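PDB 3MOG: 3-hydroxyadipyl-CoA dehydrogenase from Escherichia coli, which catalyses the NAD-dependent oxidation of 3-hydroxyadipyl-CoA to 3-oxoadipyl-CoA in phenylacetate degradation and works as a homotrimer. Local coordinates for residues Arg51-Val56 and Arg68-Leu73; Ile74-Thr77 and Ala81-Ala84; Leu444-Gln449 and Tyr457-Leu462. All coordinates share one frame; numbering follows the deposited sequence.

Contact 1: Arg51-Val56 and Arg68-Leu73; sequences RLNSRV and RTLKRL
Leu52 carries the contact with one methyl group, CD1, which overlaps the side chains of two successive residues of the facing helix, Thr69 and Leu70. Leu52 CD1 lies 3.7 Å from Thr69 CG2, the two side chains crossing at about a right angle, and Leu52 CD1 is equally far, 3.7 Å, from Leu70 CD2, where the leucines slide past one another in opposite directions. Thr69 offers its methyl rather than its hydroxyl: CG2 stands anti to the backbone N and OG1 beside it (chi1 -57°), which leaves OG1 to hydrogen-bond to the carbonyl of Thr65 one helical turn back. A potentially awkward polar group in a buried spot is thus satisfied within its own helix, and the surface given to Leu52 is purely apolar. The backbones stay apart, the nearest CA atoms, those of Leu52 and Leu70, being 8.7 Å from each other, so side chains bridge the distance.

The two helices, 38-57 and 63-71, belong to the Rossmann-type NAD-binding domain and are successive in the chain; helix 63-71 leads directly into strand 73-76, the outermost strand, within this chain, on one side of the sheet. Helix 15-26 covers the same patch, with Glu22 against Leu52 and Ala25 and Ser26 against Thr69, while Leu52 also rests on Leu61 and on Cys66. Leu70 reaches back to His49, one turn before Asn53, which borders the contact on its exposed side. A further tie to helix 15-26 comes from Arg72, whose NE bonds to the carbonyl of Ala25.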
loop_
_atom_site.group_PDB
_atom_site.type_symbol
_atom_site.label_atom_id
_atom_site.label_comp_id
_atom_site.label_asym_id
_atom_site.label_seq_id
_atom_site.Cartn_x
_atom_site.Cartn_y
_atom_site.Cartn_z
ATOM N N ARG C 51 42.386 22.178 -1.342
ATOM C CA ARG C 51 41.664 22.105 -2.608
ATOM C C ARG C 51 41.807 23.385 -3.432
ATOM O O ARG C 51 42.021 23.320 -4.646
ATOM C CB ARG C 51 40.191 21.754 -2.394
ATOM C CG ARG C 51 39.972 20.360 -1.818
ATOM C CD ARG C 51 38.521 19.935 -1.880
ATOM N NE ARG C 51 37.596 20.927 -1.327
ATOM C CZ ARG C 51 37.154 20.936 -0.070
ATOM N NH1 ARG C 51 37.563 20.014 0.799
ATOM N NH2 ARG C 51 36.297 21.876 0.319
ATOM N N LEU C 52 41.705 24.539 -2.769
ATOM C CA LEU C 52 41.864 25.832 -3.440
ATOM C C LEU C 52 43.292 26.102 -3.919
ATOM O O LEU C 52 43.487 26.711 -4.979
ATOM C CB LEU C 52 41.408 26.976 -2.536
ATOM C CG LEU C 52 39.925 27.093 -2.193
ATOM C CD1 LEU C 52 39.779 28.263 -1.279
ATOM C CD2 LEU C 52 39.036 27.267 -3.424
ATOM N N ASN C 53 44.278 25.652 -3.142
ATOM C CA ASN C 53 45.683 25.821 -3.501
ATOM C C ASN C 53 46.087 25.013 -4.718
ATOM O O ASN C 53 46.910 25.469 -5.527
ATOM C CB ASN C 53 46.608 25.533 -2.317
ATOM C CG ASN C 53 46.870 26.771 -1.474
ATOM O OD1 ASN C 53 46.436 26.859 -0.326
ATOM N ND2 ASN C 53 47.573 27.747 -2.051
ATOM N N SER C 54 45.489 23.829 -4.862
ATOM C CA SER C 54 45.732 23.005 -6.042
ATOM C C SER C 54 45.072 23.601 -7.295
ATOM O O SER C 54 45.568 23.397 -8.404
ATOM C CB SER C 54 45.301 21.553 -5.817
ATOM O OG SER C 54 43.928 21.377 -6.103
ATOM N N ARG C 55 43.978 24.345 -7.120
ATOM C CA ARG C 55 43.348 25.073 -8.237
ATOM C C ARG C 55 44.204 26.246 -8.746
ATOM O O ARG C 55 44.196 26.549 -9.942
ATOM C CB ARG C 55 41.931 25.549 -7.885
ATOM C CG ARG C 55 40.963 24.415 -7.574
ATOM C CD ARG C 55 39.539 24.713 -7.997
ATOM N NE ARG C 55 38.887 25.756 -7.208
ATOM C CZ ARG C 55 38.423 26.899 -7.714
ATOM N NH1 ARG C 55 38.550 27.159 -9.006
ATOM N NH2 ARG C 55 37.831 27.791 -6.923
ATOM N N VAL C 56 44.938 26.889 -7.836
ATOM C CA VAL C 56 45.905 27.937 -8.195
ATOM C C VAL C 56 47.108 27.371 -8.955
ATOM O O VAL C 56 47.571 27.974 -9.934
ATOM C CB VAL C 56 46.369 28.741 -6.952
ATOM C CG1 VAL C 56 47.314 29.876 -7.340
ATOM C CG2 VAL C 56 45.176 29.305 -6.237
ATOM N N ARG C 68 42.260 35.568 -0.392
ATOM C CA ARG C 68 41.123 36.314 0.162
ATOM C C ARG C 68 39.977 35.400 0.636
ATOM O O ARG C 68 39.318 35.693 1.638
ATOM C CB ARG C 68 40.592 37.340 -0.838
ATOM C CG ARG C 68 41.500 38.524 -1.085
ATOM C CD ARG C 68 40.644 39.760 -1.081
ATOM N NE ARG C 68 40.814 40.544 -2.291
ATOM C CZ ARG C 68 40.131 41.650 -2.563
ATOM N NH1 ARG C 68 39.219 42.110 -1.706
ATOM N NH2 ARG C 68 40.361 42.292 -3.697
ATOM N N THR C 69 39.754 34.308 -0.095
ATOM C CA THR C 69 38.808 33.263 0.312
ATOM C C THR C 69 39.176 32.650 1.663
ATOM O O THR C 69 38.340 32.617 2.569
ATOM C CB THR C 69 38.692 32.152 -0.748
ATOM O OG1 THR C 69 38.303 32.736 -1.996
ATOM C CG2 THR C 69 37.651 31.082 -0.335
ATOM N N LEU C 70 40.425 32.209 1.798
ATOM C CA LEU C 70 40.897 31.535 3.026
ATOM C C LEU C 70 40.817 32.408 4.269
ATOM O O LEU C 70 40.486 31.922 5.354
ATOM C CB LEU C 70 42.320 31.012 2.852
ATOM C CG LEU C 70 42.419 30.032 1.685
ATOM C CD1 LEU C 70 43.859 29.646 1.401
ATOM C CD2 LEU C 70 41.543 28.806 1.929
ATOM N N LYS C 71 41.092 33.697 4.087
ATOM C CA LYS C 71 41.013 34.689 5.155
ATOM C C LYS C 71 39.575 34.908 5.655
ATOM O O LYS C 71 39.371 35.310 6.798
ATOM C CB LYS C 71 41.614 36.013 4.662
ATOM C CG LYS C 71 42.320 36.844 5.720
ATOM C CD LYS C 71 43.484 37.645 5.105
ATOM C CE LYS C 71 44.758 36.794 4.967
ATOM N NZ LYS C 71 45.725 37.331 3.961
ATOM N N ARG C 72 38.585 34.648 4.804
ATOM C CA ARG C 72 37.185 34.861 5.180
ATOM C C ARG C 72 36.587 33.679 5.951
ATOM O O ARG C 72 35.493 33.782 6.495
ATOM C CB ARG C 72 36.331 35.257 3.959
ATOM C CG ARG C 72 36.623 36.681 3.468
ATOM C CD ARG C 72 35.789 37.111 2.270
ATOM N NE ARG C 72 36.203 36.472 1.023
ATOM C CZ ARG C 72 36.633 37.116 -0.064
ATOM N NH1 ARG C 72 36.730 38.441 -0.081
ATOM N NH2 ARG C 72 36.962 36.428 -1.151
ATOM N N LEU C 73 37.325 32.572 6.017
ATOM C CA LEU C 73 36.881 31.388 6.749
ATOM C C LEU C 73 37.233 31.461 8.229
ATOM O O LEU C 73 38.360 31.166 8.618
ATOM C CB LEU C 73 37.461 30.109 6.128
ATOM C CG LEU C 73 36.899 29.705 4.758
ATOM C CD1 LEU C 73 37.793 28.679 4.091
ATOM C CD2 LEU C 73 35.457 29.187 4.876
#

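Contact 2: Ile74-Thr77 and Ala81-Ala84; sequences IPVT and ALAA
Val76 spreads its two methyl groups over two consecutive residues, Ala81 and Leu82, at the far side of a short turn. Its chi1 of -62° sets CG1 beside the backbone N and anti to the carbonyl carbon, and from there CG1 meets the methyl of Ala81, with Val76 CG1 4.1 Å from Ala81 CB. The same rotation puts the second branch between N and the carbonyl carbon, where it faces Leu82: Val76 CG2 comes within 3.8 Å of Leu82 CD2. The branching at CB therefore lets one small side chain serve both partners at once.

Leu82 has to reach for this contact, since its CB does not itself point at the strand. With CG beside the backbone N (chi1 -42°) and an extended second torsion (chi2 -171°), one of its terminal methyls, CD2, turns back toward Val76, and the two side chains cross obliquely. Ala81 has no torsion to set; its CB already points toward the strand.

The chain turns back through a 3-10 segment here, so that the residues following strand 73-76 close over its end before the chain continues to strand 87-90. Leu82 packs against strands 8-11 and 31-34 through Ala9, Ile11, Leu32 and Tyr34, and Val76 shares Leu32 and Tyr34 with it; strand 73-76 pairs in parallel with strand 31-34, while Pro75 packs on Leu41 and Ile45 of helix 38-57.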
loop_
_atom_site.group_PDB
_atom_site.type_symbol
_atom_site.label_atom_id
_atom_site.label_comp_id
_atom_site.label_asym_id
_atom_site.label_seq_id
_atom_site.Cartn_x
_atom_site.Cartn_y
_atom_site.Cartn_z
ATOM N N ILE C 74 36.257 31.843 9.045
ATOM C CA ILE C 74 36.470 31.993 10.486
ATOM C C ILE C 74 35.855 30.828 11.286
ATOM O O ILE C 74 34.632 30.732 11.389
ATOM C CB ILE C 74 35.944 33.362 10.995
ATOM C CG1 ILE C 74 36.417 34.493 10.065
ATOM C CG2 ILE C 74 36.383 33.597 12.454
ATOM C CD1 ILE C 74 35.970 35.874 10.466
ATOM N N PRO C 75 36.704 29.934 11.839
ATOM C CA PRO C 75 36.199 28.829 12.664
ATOM C C PRO C 75 35.736 29.308 14.032
ATOM O O PRO C 75 36.452 30.043 14.719
ATOM C CB PRO C 75 37.398 27.889 12.797
ATOM C CG PRO C 75 38.607 28.757 12.581
ATOM C CD PRO C 75 38.175 29.912 11.707
ATOM N N VAL C 76 34.521 28.920 14.399
ATOM C CA VAL C 76 33.922 29.314 15.672
ATOM C C VAL C 76 33.365 28.095 16.389
ATOM O O VAL C 76 32.874 27.150 15.747
ATOM C CB VAL C 76 32.818 30.424 15.521
ATOM C CG1 VAL C 76 33.403 31.716 14.938
ATOM C CG2 VAL C 76 31.648 29.955 14.671
ATOM N N THR C 77 33.455 28.124 17.718
ATOM C CA THR C 77 32.990 27.038 18.589
ATOM C C THR C 77 31.862 27.538 19.498
ATOM O O THR C 77 31.163 26.758 20.147
ATOM C CB THR C 77 34.149 26.479 19.440
ATOM O OG1 THR C 77 35.312 26.326 18.622
ATOM C CG2 THR C 77 33.799 25.122 20.017
ATOM N N ALA C 81 28.471 33.515 18.580
ATOM C CA ALA C 81 29.186 34.255 17.539
ATOM C C ALA C 81 28.366 34.366 16.253
ATOM O O ALA C 81 28.545 35.311 15.483
ATOM C CB ALA C 81 30.544 33.625 17.258
ATOM N N LEU C 82 27.440 33.430 16.044
ATOM C CA LEU C 82 26.551 33.481 14.878
ATOM C C LEU C 82 25.435 34.544 14.971
ATOM O O LEU C 82 24.557 34.597 14.099
ATOM C CB LEU C 82 25.937 32.103 14.573
ATOM C CG LEU C 82 26.733 30.795 14.624
ATOM C CD1 LEU C 82 25.864 29.681 14.047
ATOM C CD2 LEU C 82 28.049 30.867 13.878
ATOM N N ALA C 83 25.471 35.389 16.005
ATOM C CA ALA C 83 24.506 36.496 16.129
ATOM C C ALA C 83 24.697 37.566 15.047
ATOM O O ALA C 83 23.757 38.280 14.697
ATOM C CB ALA C 83 24.576 37.127 17.505
ATOM N N ALA C 84 25.916 37.658 14.530
ATOM C CA ALA C 84 26.262 38.598 13.465
ATOM C C ALA C 84 25.816 38.156 12.048
ATOM O O ALA C 84 25.781 38.979 11.120
ATOM C CB ALA C 84 27.760 38.870 13.492
#

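Contact 3: Leu444-Gln449 and Tyr457-Leu462; sequences LLENLQ and YRPCSL
Gln449 holds CG anti to its backbone N (chi1 177°) and runs extended beyond it, which carries its amide out from the side of helix 438-452 to the extended stretch Arg458-Pro459. There Gln449 NE2 lies 3.7 Å from Pro459 CD, the two side chains crossing at about a right angle, and Gln449 OE1 is 4.0 Å from Arg458 CA. Tyr457 CB faces the helix by backbone direction, and a chi1 of -63° swings the ring obliquely against Leu448, with Tyr457 CG 4.0 Å from Leu448 CB. Pro459 also receives Glu446, whose CG is 3.8 Å from Pro459 CG. Replacing Gln449 by alanine would probably strip Pro459 CD and the Arg458 backbone of their cover, opening a gap beside this stretch. Gly453 of a neighbouring subunit packs on Gln449 as well. The Tyr457 hydroxyl bonds to Arg392 and Glu201, the Glu446 carboxylate forms a salt bridge with Arg464, and Asn399 of helix 390-406 hydrogen-bonds Arg458 O and Cys460 N. Between the two segments themselves no hydrogen bond forms, and Leu445 O and Tyr457 O, 3.3 Å apart, are both acceptors, so van der Waals contact alone joins this pair.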
loop_
_atom_site.group_PDB
_atom_site.type_symbol
_atom_site.label_atom_id
_atom_site.label_comp_id
_atom_site.label_asym_id
_atom_site.label_seq_id
_atom_site.Cartn_x
_atom_site.Cartn_y
_atom_site.Cartn_z
ATOM N N LEU C 444 2.412 3.907 -24.424
ATOM C CA LEU C 444 3.370 3.016 -23.795
ATOM C C LEU C 444 2.991 2.694 -22.345
ATOM O O LEU C 444 2.840 1.520 -21.984
ATOM C CB LEU C 444 4.750 3.653 -23.871
ATOM C CG LEU C 444 5.951 3.083 -23.120
ATOM C CD1 LEU C 444 6.201 1.645 -23.468
ATOM C CD2 LEU C 444 7.144 3.913 -23.537
ATOM N N LEU C 445 2.800 3.729 -21.533
ATOM C CA LEU C 445 2.448 3.534 -20.128
ATOM C C LEU C 445 1.122 2.789 -19.961
ATOM O O LEU C 445 1.030 1.911 -19.097
ATOM C CB LEU C 445 2.486 4.858 -19.338
ATOM C CG LEU C 445 3.886 5.477 -19.144
ATOM C CD1 LEU C 445 3.811 6.840 -18.540
ATOM C CD2 LEU C 445 4.792 4.625 -18.272
ATOM N N GLU C 446 0.127 3.098 -20.804
ATOM C CA GLU C 446 -1.159 2.364 -20.811
ATOM C C GLU C 446 -0.963 0.889 -21.095
ATOM O O GLU C 446 -1.588 0.044 -20.440
ATOM C CB GLU C 446 -2.163 2.945 -21.818
ATOM C CG GLU C 446 -2.817 4.247 -21.375
ATOM C CD GLU C 446 -3.814 4.801 -22.392
ATOM O OE1 GLU C 446 -3.535 4.733 -23.602
ATOM O OE2 GLU C 446 -4.875 5.311 -21.979
ATOM N N ASN C 447 -0.083 0.576 -22.049
ATOM C CA ASN C 447 0.247 -0.826 -22.353
ATOM C C ASN C 447 0.962 -1.510 -21.201
ATOM O O ASN C 447 0.611 -2.627 -20.832
ATOM C CB ASN C 447 1.076 -0.939 -23.630
ATOM C CG ASN C 447 0.220 -0.920 -24.886
ATOM O OD1 ASN C 447 -0.920 -1.386 -24.891
ATOM N ND2 ASN C 447 0.766 -0.369 -25.950
ATOM N N LEU C 448 1.945 -0.831 -20.614
ATOM C CA LEU C 448 2.610 -1.355 -19.411
ATOM C C LEU C 448 1.628 -1.599 -18.260
ATOM O O LEU C 448 1.675 -2.647 -17.623
ATOM C CB LEU C 448 3.749 -0.439 -18.975
ATOM C CG LEU C 448 4.902 -0.324 -19.979
ATOM C CD1 LEU C 448 5.915 0.627 -19.463
ATOM C CD2 LEU C 448 5.554 -1.689 -20.232
ATOM N N GLN C 449 0.723 -0.639 -18.044
ATOM C CA GLN C 449 -0.308 -0.698 -17.000
ATOM C C GLN C 449 -1.245 -1.871 -17.235
ATOM O O GLN C 449 -1.573 -2.594 -16.303
ATOM C CB GLN C 449 -1.108 0.620 -16.948
ATOM C CG GLN C 449 -2.259 0.653 -15.929
ATOM C CD GLN C 449 -3.229 1.805 -16.167
ATOM O OE1 GLN C 449 -3.827 2.333 -15.223
ATOM N NE2 GLN C 449 -3.388 2.205 -17.435
ATOM N N TYR C 457 2.249 1.766 -13.065
ATOM C CA TYR C 457 2.384 2.202 -14.446
ATOM C C TYR C 457 1.239 3.108 -14.928
ATOM O O TYR C 457 1.147 3.381 -16.119
ATOM C CB TYR C 457 2.662 1.003 -15.389
ATOM C CG TYR C 457 3.969 0.368 -15.041
ATOM C CD1 TYR C 457 5.169 0.984 -15.378
ATOM C CD2 TYR C 457 4.017 -0.817 -14.304
ATOM C CE1 TYR C 457 6.380 0.432 -15.006
ATOM C CE2 TYR C 457 5.221 -1.381 -13.941
ATOM C CZ TYR C 457 6.398 -0.753 -14.283
ATOM O OH TYR C 457 7.597 -1.313 -13.906
ATOM N N ARG C 458 0.398 3.585 -13.999
ATOM C CA ARG C 458 -0.656 4.537 -14.347
ATOM C C ARG C 458 -0.083 5.810 -14.989
ATOM O O ARG C 458 0.866 6.405 -14.469
ATOM C CB ARG C 458 -1.557 4.867 -13.140
ATOM C CG ARG C 458 -0.932 5.728 -12.009
ATOM C CD ARG C 458 -1.207 7.215 -12.178
ATOM N NE ARG C 458 -0.501 8.027 -11.190
ATOM C CZ ARG C 458 0.757 8.426 -11.324
ATOM N NH1 ARG C 458 1.439 8.073 -12.399
ATOM N NH2 ARG C 458 1.335 9.159 -10.380
ATOM N N PRO C 459 -0.633 6.204 -16.151
ATOM C CA PRO C 459 -0.372 7.535 -16.696
ATOM C C PRO C 459 -0.979 8.558 -15.742
ATOM O O PRO C 459 -2.122 8.362 -15.271
ATOM C CB PRO C 459 -1.201 7.551 -17.971
ATOM C CG PRO C 459 -1.420 6.118 -18.317
ATOM C CD PRO C 459 -1.513 5.410 -17.029
ATOM N N CYS C 460 -0.240 9.612 -15.409
ATOM C CA CYS C 460 -0.802 10.581 -14.470
ATOM C C CYS C 460 -1.808 11.485 -15.189
ATOM O O CYS C 460 -1.806 11.565 -16.416
ATOM C CB CYS C 460 0.279 11.374 -13.715
ATOM S SG CYS C 460 1.045 12.632 -14.678
ATOM N N SER C 461 -2.660 12.159 -14.424
ATOM C CA SER C 461 -3.763 12.926 -15.005
ATOM C C SER C 461 -3.276 14.013 -15.997
ATOM O O SER C 461 -3.887 14.203 -17.061
ATOM C CB SER C 461 -4.673 13.458 -13.888
ATOM O OG SER C 461 -5.434 14.574 -14.311
ATOM N N LEU C 462 -2.140 14.648 -15.690
ATOM C CA LEU C 462 -1.540 15.667 -16.586
ATOM C C LEU C 462 -0.972 15.086 -17.886
ATOM O O LEU C 462 -0.948 15.768 -18.918
ATOM C CB LEU C 462 -0.466 16.500 -15.854
ATOM C CG LEU C 462 0.139 17.707 -16.590
ATOM C CD1 LEU C 462 -0.947 18.730 -16.959
ATOM C CD2 LEU C 462 1.231 18.363 -15.748
#

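Overall arrangement
Contacts 1 and 2 both belong to the NAD-binding domain and follow one another directly, helix 63-71 of contact 1 running into strand 73-76 of contact 2; their centres are about 20 Å apart. Contact 3 lies in the second 3-hydroxyacyl-CoA dehydrogenase C-terminal domain, on the other side of the chain's centre, about 51 and 53 Å from them, centre to centre. Contacts 1 and 3 are mostly buried, contact 2 only partly. Contact 1 joins helix to helix and contact 2 a strand to a 3-10 segment, both by methyl-on-methyl packing, whereas contact 3 brings amide, proline and tyrosine together and alone is reached by another subunit.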